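Long-range contacts in periplasmic binding protein (Agrobacterium tumefaciens str. B6, PDB 5L9G), which binds the opine mannopine in the periplasm and probably delivers it to an ABC transporter for uptake: residues A[153-158]-A[202-207]; A[124-129]-A[221-226]. One frame throughout, in Å; residues are numbered along the deposited sequence.

Both contacts belong to one sheet, and strand 222-226 joins them: it runs antiparallel to strand 115-128 in contact 2 and parallel to strand 153-156, whose other neighbour is strand 201-205 in contact 1. The centres of the two contacts lie about 11 Å apart. Backbone pairing links them where Ala154 N lies 3.1 Å from Met222 O, a probable hydrogen bond, and Trp205 NE1 probably bonds Ile224 O at 2.9 Å, tying an indole of contact 1 to the backbone of contact 2. Each contact also sends a tryptophan to the mannopine pocket, Trp156 and Trp226, and the two rings meet edge-to-face, with Trp156 CZ2 3.4 Å from Trp226 CZ2.

Contact 1 (A[153-158]-A[202-207]); sequences RALWNQ and SVWWES
Trp156 and Trp205, paired across two parallel strands, bring their indoles together in an offset stack: the five-membered ring of Trp156 lies against the six-membered ring of Trp205, centroids 4.2 Å apart and planes only 15° from parallel. Trp205 reaches this place because its CG sits between the backbone N and the carbonyl carbon (chi1 63°), folding the indole back across the neighbouring strand. CA of Trp156 then rests over the Trp205 pyrrole ring, 3.8 Å from its centroid, a CH-pi contact. The chain between strands 153-156 and 201-205 is largely helical, the parallel beta-alpha-beta wiring of periplasmic binding protein domains, and Trp156, at the C-terminal end of its strand, lines the mannopine pocket. On the other face Leu155 and Trp204 lie side by side, Leu155 CB 3.7 Å from Trp204 CZ3, with Val341 of helix 324-343 against the same indole. Just beyond strand 153-156, Asn157 N donates to Trp205 O at 3.0 Å. The Asn157 amide and the Glu206 carboxylate lie almost in parallel planes, 6° apart, although the closest touch is from ND2 to the aliphatic CG of Glu206, 3.5 Å. A water bound to Glu206 O accepts a weak bond from Trp156 NE1.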
loop_
_atom_site.group_PDB
_atom_site.type_symbol
_atom_site.label_atom_id
_atom_site.label_comp_id
_atom_site.label_asym_id
_atom_site.label_seq_id
_atom_site.Cartn_x
_atom_site.Cartn_y
_atom_site.Cartn_z
ATOM N N ARG A 153 -0.276 20.406 -1.717
ATOM C CA ARG A 153 -0.572 18.989 -1.916
ATOM C C ARG A 153 0.672 18.128 -1.657
ATOM O O ARG A 153 1.793 18.568 -1.904
ATOM C CB ARG A 153 -0.994 18.744 -3.374
ATOM C CG ARG A 153 -2.507 18.940 -3.636
ATOM C CD ARG A 153 -2.839 20.309 -4.127
ATOM N NE ARG A 153 -4.257 20.416 -4.483
ATOM C CZ ARG A 153 -5.003 21.478 -4.203
ATOM N NH1 ARG A 153 -6.292 21.488 -4.515
ATOM N NH2 ARG A 153 -4.473 22.528 -3.583
ATOM N N ALA A 154 0.462 16.877 -1.204
ATOM C CA ALA A 154 1.540 15.912 -1.090
ATOM C C ALA A 154 1.086 14.612 -1.732
ATOM O O ALA A 154 -0.036 14.154 -1.504
ATOM C CB ALA A 154 1.945 15.695 0.351
ATOM N N LEU A 155 1.941 14.049 -2.591
ATOM C CA LEU A 155 1.650 12.808 -3.303
ATOM C C LEU A 155 2.848 11.895 -3.117
ATOM O O LEU A 155 3.924 12.364 -2.765
ATOM C CB LEU A 155 1.462 13.068 -4.812
ATOM C CG LEU A 155 0.114 13.607 -5.301
ATOM C CD1 LEU A 155 -0.052 15.038 -4.936
ATOM C CD2 LEU A 155 0.042 13.540 -6.849
ATOM N N TRP A 156 2.661 10.593 -3.349
ATOM C CA TRP A 156 3.722 9.596 -3.209
ATOM C C TRP A 156 4.783 9.802 -4.306
ATOM O O TRP A 156 4.462 10.286 -5.398
ATOM C CB TRP A 156 3.104 8.198 -3.373
ATOM C CG TRP A 156 3.956 7.040 -2.905
ATOM C CD1 TRP A 156 5.041 7.083 -2.068
ATOM C CD2 TRP A 156 3.747 5.662 -3.224
ATOM N NE1 TRP A 156 5.536 5.813 -1.870
ATOM C CE2 TRP A 156 4.739 4.917 -2.542
ATOM C CE3 TRP A 156 2.795 4.974 -4.001
ATOM C CZ2 TRP A 156 4.816 3.521 -2.628
ATOM C CZ3 TRP A 156 2.870 3.592 -4.089
ATOM C CH2 TRP A 156 3.888 2.880 -3.431
ATOM N N ASN A 157 6.044 9.410 -4.041
ATOM C CA ASN A 157 7.072 9.520 -5.077
ATOM C C ASN A 157 7.093 8.257 -5.970
ATOM O O ASN A 157 7.997 8.101 -6.800
ATOM C CB ASN A 157 8.471 9.825 -4.480
ATOM C CG ASN A 157 9.074 8.646 -3.784
ATOM O OD1 ASN A 157 8.354 7.773 -3.288
ATOM N ND2 ASN A 157 10.404 8.567 -3.785
ATOM N N GLN A 158 6.153 7.321 -5.732
ATOM C CA GLN A 158 5.983 6.111 -6.557
ATOM C C GLN A 158 4.572 6.173 -7.175
ATOM O O GLN A 158 3.700 6.837 -6.596
ATOM C CB GLN A 158 6.248 4.831 -5.774
ATOM C CG GLN A 158 7.704 4.714 -5.335
ATOM C CD GLN A 158 7.958 3.417 -4.639
ATOM O OE1 GLN A 158 8.266 3.362 -3.437
ATOM N NE2 GLN A 158 7.824 2.347 -5.382
ATOM N N SER A 202 3.864 20.393 -2.809
ATOM C CA SER A 202 4.979 20.858 -1.973
ATOM C C SER A 202 5.977 19.768 -1.601
ATOM O O SER A 202 7.160 20.068 -1.380
ATOM C CB SER A 202 4.457 21.548 -0.714
ATOM O OG SER A 202 3.707 20.673 0.113
ATOM N N VAL A 203 5.511 18.510 -1.498
ATOM C CA VAL A 203 6.365 17.388 -1.090
ATOM C C VAL A 203 5.902 16.112 -1.780
ATOM O O VAL A 203 4.695 15.832 -1.836
ATOM C CB VAL A 203 6.414 17.234 0.470
ATOM C CG1 VAL A 203 5.040 17.318 1.062
ATOM C CG2 VAL A 203 7.146 15.960 0.922
ATOM N N TRP A 204 6.874 15.334 -2.293
ATOM C CA TRP A 204 6.626 14.024 -2.880
ATOM C C TRP A 204 7.111 13.074 -1.777
ATOM O O TRP A 204 8.318 12.823 -1.632
ATOM C CB TRP A 204 7.397 13.841 -4.204
ATOM C CG TRP A 204 7.047 14.866 -5.238
ATOM C CD1 TRP A 204 7.737 16.006 -5.519
ATOM C CD2 TRP A 204 5.931 14.837 -6.148
ATOM N NE1 TRP A 204 7.103 16.708 -6.519
ATOM C CE2 TRP A 204 6.016 15.996 -6.951
ATOM C CE3 TRP A 204 4.844 13.959 -6.341
ATOM C CZ2 TRP A 204 5.068 16.295 -7.940
ATOM C CZ3 TRP A 204 3.917 14.243 -7.336
ATOM C CH2 TRP A 204 4.032 15.401 -8.122
ATOM N N TRP A 205 6.168 12.662 -0.903
ATOM C CA TRP A 205 6.512 11.847 0.263
ATOM C C TRP A 205 7.018 10.473 -0.156
ATOM O O TRP A 205 6.571 9.927 -1.168
ATOM C CB TRP A 205 5.369 11.795 1.287
ATOM C CG TRP A 205 4.117 11.149 0.778
ATOM C CD1 TRP A 205 3.027 11.769 0.249
ATOM C CD2 TRP A 205 3.823 9.746 0.788
ATOM N NE1 TRP A 205 2.073 10.831 -0.102
ATOM C CE2 TRP A 205 2.546 9.580 0.207
ATOM C CE3 TRP A 205 4.522 8.606 1.233
ATOM C CZ2 TRP A 205 1.961 8.324 0.040
ATOM C CZ3 TRP A 205 3.929 7.362 1.082
ATOM C CH2 TRP A 205 2.671 7.227 0.480
ATOM N N GLU A 206 7.957 9.927 0.615
ATOM C CA GLU A 206 8.609 8.659 0.273
ATOM C C GLU A 206 8.217 7.468 1.142
ATOM O O GLU A 206 8.295 6.332 0.680
ATOM C CB GLU A 206 10.131 8.845 0.291
ATOM C CG GLU A 206 10.568 9.985 -0.616
ATOM C CD GLU A 206 12.058 10.094 -0.873
ATOM O OE1 GLU A 206 12.814 9.194 -0.439
ATOM O OE2 GLU A 206 12.466 11.075 -1.534
ATOM N N SER A 207 7.841 7.703 2.394
ATOM C CA SER A 207 7.469 6.618 3.297
ATOM C C SER A 207 6.185 6.965 4.030
ATOM O O SER A 207 5.844 8.152 4.172
ATOM C CB SER A 207 8.591 6.355 4.313
ATOM O OG SER A 207 8.703 7.409 5.261
HETATM O O HOH W 1 8.773 5.680 -1.793
#

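Contact 2 (A[124-129]-A[221-226]); sequences LIAWNK and DMIITW. With MO0 (mannopine), chain C.
A chi1 of -168° points the Asn128 amide away from its own N; its CB lies 3.4 Å from Asp221 O, and the amide reaches past Asp221, where ND2 bonds Val220 O and OD1 caps Lys130 N at the head of the next helix. Asp221, its CG anti to the carbonyl carbon (chi1 -63°), swings its carboxylate off to Thr131 and the Lys152 backbone. Between the two residues runs the backbone bond from Asn128 N to Asp221 O, 2.8 Å, whose donor stands above the carbonyl plane. From there the antiparallel pairing continues through Ala126 with Ile223 and Leu124 with Thr225, each a hydrogen-bonded pair with two bonds. Ala126 CB meets Ile223 CG2 at 3.9 Å on the face packed by helix 208-216; Ile125 and Ile224 share the other face, against helix 140-144. At the pocket end Trp226 spreads one face over mannopine, its CE3 3.2 Å from C, the carboxylate carbon of mannopine, while Thr225 OG1 sits above the opposite face, toward its rim. The buried main chain is therefore paired in a regular pattern, and the strand ends in an aromatic surface that meets the ligand by ring-face contact, while Arg229 and Asp252 hydrogen-bond it.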
loop_
_atom_site.group_PDB
_atom_site.type_symbol
_atom_site.label_atom_id
_atom_site.label_comp_id
_atom_site.label_asym_id
_atom_site.label_seq_id
_atom_site.Cartn_x
_atom_site.Cartn_y
_atom_site.Cartn_z
ATOM N N LEU A 124 -5.866 6.935 0.068
ATOM C CA LEU A 124 -6.988 7.858 0.180
ATOM C C LEU A 124 -6.588 9.322 0.355
ATOM O O LEU A 124 -5.419 9.619 0.571
ATOM C CB LEU A 124 -7.926 7.382 1.353
ATOM C CG LEU A 124 -7.268 7.123 2.737
ATOM C CD1 LEU A 124 -6.782 8.432 3.400
ATOM C CD2 LEU A 124 -8.265 6.456 3.688
ATOM N N ILE A 125 -7.593 10.219 0.317
ATOM C CA ILE A 125 -7.443 11.672 0.467
ATOM C C ILE A 125 -7.625 12.060 1.924
ATOM O O ILE A 125 -8.667 11.774 2.498
ATOM C CB ILE A 125 -8.521 12.409 -0.401
ATOM C CG1 ILE A 125 -8.363 12.074 -1.886
ATOM C CG2 ILE A 125 -8.524 13.957 -0.172
ATOM C CD1 ILE A 125 -9.694 12.260 -2.697
ATOM N N ALA A 126 -6.676 12.813 2.469
ATOM C CA ALA A 126 -6.771 13.382 3.821
ATOM C C ALA A 126 -6.511 14.872 3.685
ATOM O O ALA A 126 -5.721 15.279 2.826
ATOM C CB ALA A 126 -5.720 12.766 4.748
ATOM N N TRP A 127 -7.162 15.683 4.523
ATOM C CA TRP A 127 -6.956 17.123 4.464
ATOM C C TRP A 127 -6.804 17.733 5.831
ATOM O O TRP A 127 -7.277 17.188 6.842
ATOM C CB TRP A 127 -8.060 17.823 3.663
ATOM C CG TRP A 127 -9.364 17.944 4.403
ATOM C CD1 TRP A 127 -9.740 18.945 5.254
ATOM C CD2 TRP A 127 -10.441 16.987 4.402
ATOM N NE1 TRP A 127 -11.002 18.686 5.759
ATOM C CE2 TRP A 127 -11.461 17.502 5.234
ATOM C CE3 TRP A 127 -10.665 15.769 3.730
ATOM C CZ2 TRP A 127 -12.688 16.836 5.422
ATOM C CZ3 TRP A 127 -11.879 15.114 3.909
ATOM C CH2 TRP A 127 -12.869 15.636 4.755
ATOM N N ASN A 128 -6.163 18.900 5.837
ATOM C CA ASN A 128 -5.858 19.653 7.024
ATOM C C ASN A 128 -7.095 20.435 7.442
ATOM O O ASN A 128 -7.537 21.338 6.707
ATOM C CB ASN A 128 -4.704 20.616 6.687
ATOM C CG ASN A 128 -4.079 21.258 7.878
ATOM O OD1 ASN A 128 -4.724 21.489 8.909
ATOM N ND2 ASN A 128 -2.791 21.549 7.757
ATOM N N LYS A 129 -7.644 20.112 8.638
ATOM C CA LYS A 129 -8.825 20.833 9.147
ATOM C C LYS A 129 -8.533 22.294 9.552
ATOM O O LYS A 129 -9.439 23.134 9.547
ATOM C CB LYS A 129 -9.507 20.055 10.290
ATOM C CG LYS A 129 -10.099 18.720 9.825
ATOM C CD LYS A 129 -10.522 17.826 11.001
ATOM C CE LYS A 129 -11.737 18.325 11.726
ATOM N NZ LYS A 129 -11.898 17.624 13.023
ATOM N N ASP A 221 -1.543 20.741 3.161
ATOM C CA ASP A 221 -2.969 21.064 3.290
ATOM C C ASP A 221 -3.831 19.872 2.945
ATOM O O ASP A 221 -4.931 19.708 3.457
ATOM C CB ASP A 221 -3.325 22.313 2.478
ATOM C CG ASP A 221 -2.595 23.535 3.003
ATOM O OD1 ASP A 221 -2.601 23.750 4.238
ATOM O OD2 ASP A 221 -1.956 24.224 2.201
ATOM N N MET A 222 -3.332 19.030 2.047
ATOM C CA MET A 222 -4.036 17.804 1.657
ATOM C C MET A 222 -2.998 16.827 1.151
ATOM O O MET A 222 -1.928 17.245 0.706
ATOM C CB MET A 222 -5.149 18.056 0.629
ATOM C CG MET A 222 -4.641 18.702 -0.662
ATOM S SD MET A 222 -6.023 18.954 -1.805
ATOM C CE MET A 222 -6.765 20.496 -1.164
ATOM N N ILE A 223 -3.308 15.527 1.232
ATOM C CA ILE A 223 -2.336 14.479 0.888
ATOM C C ILE A 223 -3.069 13.234 0.449
ATOM O O ILE A 223 -4.136 12.913 0.984
ATOM C CB ILE A 223 -1.400 14.183 2.130
ATOM C CG1 ILE A 223 -0.342 13.096 1.856
ATOM C CG2 ILE A 223 -2.207 13.822 3.423
ATOM C CD1 ILE A 223 0.724 12.990 2.972
ATOM N N ILE A 224 -2.485 12.531 -0.520
ATOM C CA ILE A 224 -2.949 11.201 -0.877
ATOM C C ILE A 224 -1.931 10.256 -0.251
ATOM O O ILE A 224 -0.750 10.260 -0.631
ATOM C CB ILE A 224 -3.113 10.938 -2.390
ATOM C CG1 ILE A 224 -4.132 11.914 -3.025
ATOM C CG2 ILE A 224 -3.554 9.464 -2.592
ATOM C CD1 ILE A 224 -4.048 11.996 -4.561
ATOM N N THR A 225 -2.380 9.468 0.728
ATOM C CA THR A 225 -1.503 8.481 1.380
ATOM C C THR A 225 -2.369 7.318 1.925
ATOM O O THR A 225 -3.575 7.248 1.671
ATOM C CB THR A 225 -0.528 9.143 2.411
ATOM O OG1 THR A 225 0.473 8.197 2.825
ATOM C CG2 THR A 225 -1.259 9.718 3.635
ATOM N N TRP A 226 -1.731 6.418 2.661
ATOM C CA TRP A 226 -2.345 5.192 3.159
ATOM C C TRP A 226 -3.139 5.425 4.449
ATOM O O TRP A 226 -2.678 6.124 5.348
ATOM C CB TRP A 226 -1.256 4.100 3.264
ATOM C CG TRP A 226 -0.519 3.956 1.945
ATOM C CD1 TRP A 226 -1.083 3.743 0.717
ATOM C CD2 TRP A 226 0.903 3.951 1.742
ATOM N NE1 TRP A 226 -0.101 3.649 -0.251
ATOM C CE2 TRP A 226 1.132 3.734 0.357
ATOM C CE3 TRP A 226 2.015 4.119 2.593
ATOM C CZ2 TRP A 226 2.412 3.720 -0.198
ATOM C CZ3 TRP A 226 3.294 4.005 2.056
ATOM C CH2 TRP A 226 3.487 3.816 0.675
HETATM O OAB MO0 C . 5.944 -3.158 -3.080
HETATM C CAF MO0 C . 6.867 -2.315 -2.446
HETATM C CAG MO0 C . 6.215 -1.155 -1.714
HETATM O OAC MO0 C . 6.054 -0.083 -2.576
HETATM C CAH MO0 C . 4.966 -1.520 -0.950
HETATM O OAM MO0 C . 5.192 -2.556 -0.067
HETATM C CAI MO0 C . 4.260 -0.357 -0.252
HETATM O OAD MO0 C . 5.083 0.222 0.715
HETATM C CAJ MO0 C . 2.912 -0.745 0.284
HETATM O OAE MO0 C . 2.111 -1.203 -0.768
HETATM C CAK MO0 C . 2.205 0.351 1.095
HETATM N N MO0 C . 1.766 -0.213 2.378
HETATM C CA MO0 C . 0.870 0.700 3.130
HETATM C C MO0 C . 1.632 1.367 4.250
HETATM O O MO0 C . 2.870 1.213 4.327
HETATM C CB MO0 C . -0.373 0.018 3.651
HETATM C CG MO0 C . -0.108 -0.835 4.873
HETATM C CD MO0 C . -1.145 -1.878 5.102
HETATM O OE1 MO0 C . -2.129 -1.621 6.066
HETATM N NE2 MO0 C . -1.177 -2.962 4.497
HETATM O OXT MO0 C . 1.052 2.138 5.078
#